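Local coordinates for DHHA1 domain protein (Clostridium perfringens, PDB 3KEW) that is a probable alanyl-tRNA synthetase-related protein that binds zinc and may, like related editing domains, hydrolyse tRNA(Ala) charged with the wrong amino acid, at residues Leu6-Ile20 / His31-Gly43. Residues are numbered along the deposited sequence; the frame is centred on the assembly and turned at random.
Sequences LYYEDQYIKEFKGEI and HVLLDQTAFFPGG
Tyr7 lies against the chain from Ala38 to Pro41, and nearly every atom of its side chain has a neighbour there. CB passes beside the carbonyl oxygen of Ala38, and a first torsion of 51° sets CG between the backbone N and the carbonyl carbon, which lays one flank of the ring along the backbone of Phe39. There CD1 and CE1 follow the chain, with CE1 3.1 Å from Phe39 O. CD2 and CE2, on the other flank of the ring, receive Phe40 CD2 over one face, an edge-to-face (T-shaped) pair with planes at 72°. The CA of Phe40 adds a CH-pi contact to the Tyr7 ring. At the tip, CZ and OH rest on Pro41, the phenol OH lying 3.3 Å from Pro41 CD. Tyr8, whose OH is hydrogen-bonded to Cys196 O, next to the zinc ligand Cys195, touches the rim of Phe40 as well.

Here a closed six-stranded antiparallel barrel carries the hairpin of strands 15-26 and 29-34, while the short strand 4-5 pairs in parallel with 36-37. Just past strand 4-5, Leu6 N donates a hydrogen bond to Thr37 O (2.7 Å). In the hairpin, Ile20 and Leu34 form a non-hydrogen-bonded pair, their side chains meeting at Ile20 CG1 and Leu34 CD1. Next to it, Glu19 and Asp35 are linked twice: Asp35 N donates a hydrogen bond to Glu19 O, and Glu19 N donates one to Asp35 OD2 at 2.6 Å from above the carboxylate plane. Gln36 extends its chain so that NE2 hydrogen-bonds to Lys17 O (2.8 Å). Phe16 is buried against the backbone of Gln36 to Ala38, with Ala38 N over one ring face and Gln36 O at the edge, while its CZ comes to 3.6 Å from Phe39 CE2, rim to rim.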
loop_
_atom_site.group_PDB
_atom_site.type_symbol
_atom_site.label_atom_id
_atom_site.label_comp_id
_atom_site.label_asym_id
_atom_site.label_seq_id
_atom_site.Cartn_x
_atom_site.Cartn_y
_atom_site.Cartn_z
ATOM N N LEU A 6 7.196 12.056 -2.207
ATOM C CA LEU A 6 8.235 11.152 -2.720
ATOM C C LEU A 6 7.809 9.689 -2.835
ATOM O O LEU A 6 8.243 8.991 -3.753
ATOM C CB LEU A 6 9.513 11.278 -1.878
ATOM C CG LEU A 6 10.300 12.593 -2.026
ATOM C CD1 LEU A 6 11.369 12.716 -0.959
ATOM C CD2 LEU A 6 10.920 12.708 -3.422
ATOM N N TYR A 7 6.932 9.258 -1.925
ATOM C CA TYR A 7 6.390 7.893 -1.894
ATOM C C TYR A 7 5.689 7.459 -3.181
ATOM O O TYR A 7 5.624 6.268 -3.475
ATOM C CB TYR A 7 5.488 7.678 -0.663
ATOM C CG TYR A 7 4.395 8.704 -0.424
ATOM C CD1 TYR A 7 4.563 9.726 0.514
ATOM C CD2 TYR A 7 3.179 8.632 -1.109
ATOM C CE1 TYR A 7 3.561 10.662 0.741
ATOM C CE2 TYR A 7 2.183 9.559 -0.893
ATOM C CZ TYR A 7 2.378 10.569 0.030
ATOM O OH TYR A 7 1.369 11.475 0.251
ATOM N N TYR A 8 5.157 8.422 -3.934
ATOM C CA TYR A 8 4.565 8.153 -5.244
ATOM C C TYR A 8 5.549 8.340 -6.411
ATOM O O TYR A 8 5.197 8.085 -7.563
ATOM C CB TYR A 8 3.335 9.033 -5.481
ATOM C CG TYR A 8 2.063 8.618 -4.759
ATOM C CD1 TYR A 8 1.146 9.584 -4.326
ATOM C CD2 TYR A 8 1.768 7.268 -4.508
ATOM C CE1 TYR A 8 -0.038 9.226 -3.674
ATOM C CE2 TYR A 8 0.583 6.893 -3.840
ATOM C CZ TYR A 8 -0.310 7.880 -3.426
ATOM O OH TYR A 8 -1.476 7.534 -2.774
ATOM N N GLU A 9 6.769 8.793 -6.116
ATOM C CA GLU A 9 7.799 8.974 -7.142
ATOM C C GLU A 9 8.775 7.799 -7.149
ATOM O O GLU A 9 9.075 7.233 -8.205
ATOM C CB GLU A 9 8.549 10.304 -6.949
ATOM C CG GLU A 9 7.681 11.572 -7.097
ATOM C CD GLU A 9 6.871 11.595 -8.384
ATOM O OE1 GLU A 9 7.447 11.356 -9.467
ATOM O OE2 GLU A 9 5.647 11.848 -8.307
ATOM N N ASP A 10 9.256 7.456 -5.959
ATOM C CA ASP A 10 10.094 6.287 -5.725
ATOM C C ASP A 10 9.733 5.709 -4.361
ATOM O O ASP A 10 10.103 6.252 -3.318
ATOM C CB ASP A 10 11.579 6.668 -5.784
ATOM C CG ASP A 10 12.519 5.466 -5.645
ATOM O OD1 ASP A 10 13.736 5.691 -5.768
ATOM O OD2 ASP A 10 12.072 4.310 -5.422
ATOM N N GLN A 11 9.028 4.586 -4.383
ATOM C CA GLN A 11 8.524 3.966 -3.157
ATOM C C GLN A 11 9.599 3.280 -2.312
ATOM O O GLN A 11 9.319 2.849 -1.205
ATOM C CB GLN A 11 7.386 2.988 -3.473
ATOM C CG GLN A 11 7.718 1.898 -4.470
ATOM C CD GLN A 11 7.369 2.281 -5.890
ATOM O OE1 GLN A 11 8.017 3.140 -6.489
ATOM N NE2 GLN A 11 6.349 1.642 -6.443
ATOM N N TYR A 12 10.818 3.182 -2.840
ATOM C CA TYR A 12 11.923 2.548 -2.129
ATOM C C TYR A 12 12.836 3.525 -1.408
ATOM O O TYR A 12 13.771 3.096 -0.736
ATOM C CB TYR A 12 12.740 1.653 -3.061
ATOM C CG TYR A 12 12.000 0.411 -3.492
ATOM C CD1 TYR A 12 11.387 0.344 -4.744
ATOM C CD2 TYR A 12 11.906 -0.693 -2.651
ATOM C CE1 TYR A 12 10.707 -0.786 -5.142
ATOM C CE2 TYR A 12 11.210 -1.832 -3.041
ATOM C CZ TYR A 12 10.621 -1.872 -4.291
ATOM O OH TYR A 12 9.937 -2.998 -4.697
ATOM N N ILE A 13 12.568 4.827 -1.540
ATOM C CA ILE A 13 13.299 5.844 -0.782
ATOM C C ILE A 13 12.948 5.681 0.694
ATOM O O ILE A 13 11.778 5.788 1.075
ATOM C CB ILE A 13 12.980 7.299 -1.255
ATOM C CG1 ILE A 13 13.513 7.552 -2.666
ATOM C CG2 ILE A 13 13.558 8.345 -0.282
ATOM C CD1 ILE A 13 13.050 8.871 -3.260
ATOM N N LYS A 14 13.960 5.396 1.508
ATOM C CA LYS A 14 13.760 5.238 2.946
ATOM C C LYS A 14 14.455 6.305 3.804
ATOM O O LYS A 14 14.155 6.437 4.993
ATOM C CB LYS A 14 14.144 3.820 3.395
ATOM C CG LYS A 14 15.613 3.445 3.258
ATOM C CD LYS A 14 15.819 1.999 3.735
ATOM C CE LYS A 14 17.194 1.779 4.352
ATOM N NZ LYS A 14 18.228 1.422 3.347
ATOM N N GLU A 15 15.392 7.043 3.204
ATOM C CA GLU A 15 16.027 8.215 3.832
ATOM C C GLU A 15 16.039 9.362 2.845
ATOM O O GLU A 15 16.271 9.152 1.642
ATOM C CB GLU A 15 17.472 7.947 4.219
ATOM C CG GLU A 15 17.698 6.833 5.203
ATOM C CD GLU A 15 19.150 6.425 5.242
ATOM O OE1 GLU A 15 19.419 5.211 5.366
ATOM O OE2 GLU A 15 20.018 7.323 5.129
ATOM N N PHE A 16 15.824 10.573 3.358
ATOM C CA PHE A 16 15.752 11.775 2.527
ATOM C C PHE A 16 16.025 13.052 3.318
ATOM O O PHE A 16 16.089 13.043 4.560
ATOM C CB PHE A 16 14.403 11.863 1.796
ATOM C CG PHE A 16 13.223 12.084 2.708
ATOM C CD1 PHE A 16 12.616 13.332 2.775
ATOM C CD2 PHE A 16 12.708 11.045 3.488
ATOM C CE1 PHE A 16 11.531 13.552 3.618
ATOM C CE2 PHE A 16 11.621 11.257 4.332
ATOM C CZ PHE A 16 11.027 12.517 4.389
ATOM N N LYS A 17 16.201 14.144 2.576
ATOM C CA LYS A 17 16.457 15.458 3.140
ATOM C C LYS A 17 15.183 16.278 3.082
ATOM O O LYS A 17 14.473 16.292 2.070
ATOM C CB LYS A 17 17.602 16.160 2.395
ATOM C CG LYS A 17 18.965 16.143 3.107
ATOM C CD LYS A 17 19.446 14.759 3.498
ATOM C CE LYS A 17 20.823 14.780 4.161
ATOM N NZ LYS A 17 20.795 15.314 5.555
ATOM N N GLY A 18 14.874 16.946 4.181
ATOM C CA GLY A 18 13.648 17.718 4.248
ATOM C C GLY A 18 13.815 19.022 4.981
ATOM O O GLY A 18 14.731 19.185 5.796
ATOM N N GLU A 19 12.911 19.946 4.683
ATOM C CA GLU A 19 12.874 21.236 5.338
ATOM C C GLU A 19 11.484 21.446 5.902
ATOM O O GLU A 19 10.492 21.348 5.176
ATOM C CB GLU A 19 13.226 22.357 4.354
ATOM C CG GLU A 19 13.323 23.741 4.995
ATOM C CD GLU A 19 13.442 24.876 3.982
ATOM O OE1 GLU A 19 13.622 24.610 2.770
ATOM O OE2 GLU A 19 13.342 26.046 4.407
ATOM N N ILE A 20 11.435 21.727 7.199
ATOM C CA ILE A 20 10.194 22.035 7.885
ATOM C C ILE A 20 9.665 23.400 7.442
ATOM O O ILE A 20 10.333 24.419 7.608
ATOM C CB ILE A 20 10.363 21.966 9.424
ATOM C CG1 ILE A 20 10.572 20.513 9.863
ATOM C CG2 ILE A 20 9.141 22.554 10.118
ATOM C CD1 ILE A 20 10.908 20.320 11.329
ATOM N N HIS A 31 2.984 19.360 15.078
ATOM C CA HIS A 31 2.526 18.996 13.739
ATOM C C HIS A 31 3.310 19.785 12.692
ATOM O O HIS A 31 3.139 21.001 12.575
ATOM C CB HIS A 31 1.025 19.277 13.592
ATOM C CG HIS A 31 0.145 18.395 14.428
ATOM N ND1 HIS A 31 -1.051 17.892 13.961
ATOM C CD2 HIS A 31 0.275 17.934 15.697
ATOM C CE1 HIS A 31 -1.617 17.159 14.905
ATOM N NE2 HIS A 31 -0.831 17.165 15.967
ATOM N N VAL A 32 4.172 19.102 11.937
ATOM C CA VAL A 32 5.010 19.782 10.939
ATOM C C VAL A 32 4.694 19.447 9.476
ATOM O O VAL A 32 4.295 18.326 9.139
ATOM C CB VAL A 32 6.550 19.618 11.209
ATOM C CG1 VAL A 32 6.916 20.063 12.625
ATOM C CG2 VAL A 32 7.037 18.188 10.942
ATOM N N LEU A 33 4.866 20.447 8.617
ATOM C CA LEU A 33 4.790 20.264 7.176
ATOM C C LEU A 33 6.229 20.244 6.671
ATOM O O LEU A 33 7.107 20.866 7.285
ATOM C CB LEU A 33 4.017 21.414 6.531
ATOM C CG LEU A 33 2.870 21.077 5.578
ATOM C CD1 LEU A 33 2.006 22.304 5.336
ATOM C CD2 LEU A 33 3.376 20.505 4.258
ATOM N N LEU A 34 6.469 19.518 5.577
ATOM C CA LEU A 34 7.801 19.404 4.965
ATOM C C LEU A 34 7.737 19.822 3.500
ATOM O O LEU A 34 6.673 19.741 2.880
ATOM C CB LEU A 34 8.320 17.968 5.061
ATOM C CG LEU A 34 9.303 17.515 6.148
ATOM C CD1 LEU A 34 8.997 18.064 7.529
ATOM C CD2 LEU A 34 9.333 15.996 6.192
ATOM N N ASP A 35 8.867 20.289 2.961
ATOM C CA ASP A 35 8.949 20.669 1.545
ATOM C C ASP A 35 8.756 19.452 0.631
ATOM O O ASP A 35 8.076 19.535 -0.397
ATOM C CB ASP A 35 10.259 21.426 1.236
ATOM C CG ASP A 35 11.522 20.547 1.340
ATOM O OD1 ASP A 35 12.301 20.531 0.365
ATOM O OD2 ASP A 35 11.749 19.883 2.375
ATOM N N GLN A 36 9.342 18.326 1.043
ATOM C CA GLN A 36 9.196 17.033 0.367
ATOM C C GLN A 36 9.128 15.934 1.416
ATOM O O GLN A 36 9.812 16.002 2.435
ATOM C CB GLN A 36 10.352 16.784 -0.617
ATOM C CG GLN A 36 11.747 16.607 -0.015
ATOM C CD GLN A 36 12.834 16.546 -1.075
ATOM O OE1 GLN A 36 12.560 16.355 -2.261
ATOM N NE2 GLN A 36 14.075 16.719 -0.650
ATOM N N THR A 37 8.290 14.930 1.182
ATOM C CA THR A 37 8.189 13.835 2.145
ATOM C C THR A 37 8.060 12.454 1.496
ATOM O O THR A 37 7.423 12.290 0.452
ATOM C CB THR A 37 7.097 14.097 3.229
ATOM O OG1 THR A 37 7.226 13.138 4.285
ATOM C CG2 THR A 37 5.684 14.058 2.645
ATOM N N ALA A 38 8.706 11.480 2.119
ATOM C CA ALA A 38 8.543 10.076 1.762
ATOM C C ALA A 38 7.671 9.358 2.796
ATOM O O ALA A 38 7.506 8.144 2.730
ATOM C CB ALA A 38 9.917 9.392 1.637
ATOM N N PHE A 39 7.124 10.108 3.759
ATOM C CA PHE A 39 6.198 9.543 4.749
ATOM C C PHE A 39 4.808 9.424 4.128
ATOM O O PHE A 39 4.176 10.438 3.801
ATOM C CB PHE A 39 6.149 10.387 6.038
ATOM C CG PHE A 39 7.419 10.333 6.870
ATOM C CD1 PHE A 39 7.546 9.420 7.918
ATOM C CD2 PHE A 39 8.480 11.197 6.613
ATOM C CE1 PHE A 39 8.719 9.345 8.674
ATOM C CE2 PHE A 39 9.654 11.146 7.378
ATOM C CZ PHE A 39 9.775 10.211 8.407
ATOM N N PHE A 40 4.351 8.181 3.944
ATOM C CA PHE A 40 2.996 7.882 3.460
ATOM C C PHE A 40 2.037 8.216 4.598
ATOM O O PHE A 40 2.285 7.798 5.741
ATOM C CB PHE A 40 2.901 6.393 3.092
ATOM C CG PHE A 40 1.645 5.997 2.340
ATOM C CD1 PHE A 40 0.915 4.870 2.734
ATOM C CD2 PHE A 40 1.212 6.716 1.228
ATOM C CE1 PHE A 40 -0.232 4.472 2.035
ATOM C CE2 PHE A 40 0.066 6.333 0.526
ATOM C CZ PHE A 40 -0.656 5.199 0.924
ATOM N N PRO A 41 0.990 9.024 4.316
ATOM C CA PRO A 41 -0.059 9.319 5.312
ATOM C C PRO A 41 -1.103 8.198 5.508
ATOM O O PRO A 41 -1.839 8.202 6.511
ATOM C CB PRO A 41 -0.732 10.578 4.745
ATOM C CG PRO A 41 -0.536 10.479 3.264
ATOM C CD PRO A 41 0.765 9.748 3.049
ATOM N N GLY A 42 -1.144 7.250 4.573
ATOM C CA GLY A 42 -2.202 6.247 4.516
ATOM C C GLY A 42 -3.007 6.408 3.241
ATOM O O GLY A 42 -3.019 7.491 2.656
ATOM N N GLY A 43 -3.677 5.339 2.805
ATOM C CA GLY A 43 -4.468 5.365 1.568
ATOM C C GLY A 43 -4.764 3.988 0.994
ATOM O O GLY A 43 -3.939 3.081 1.074
#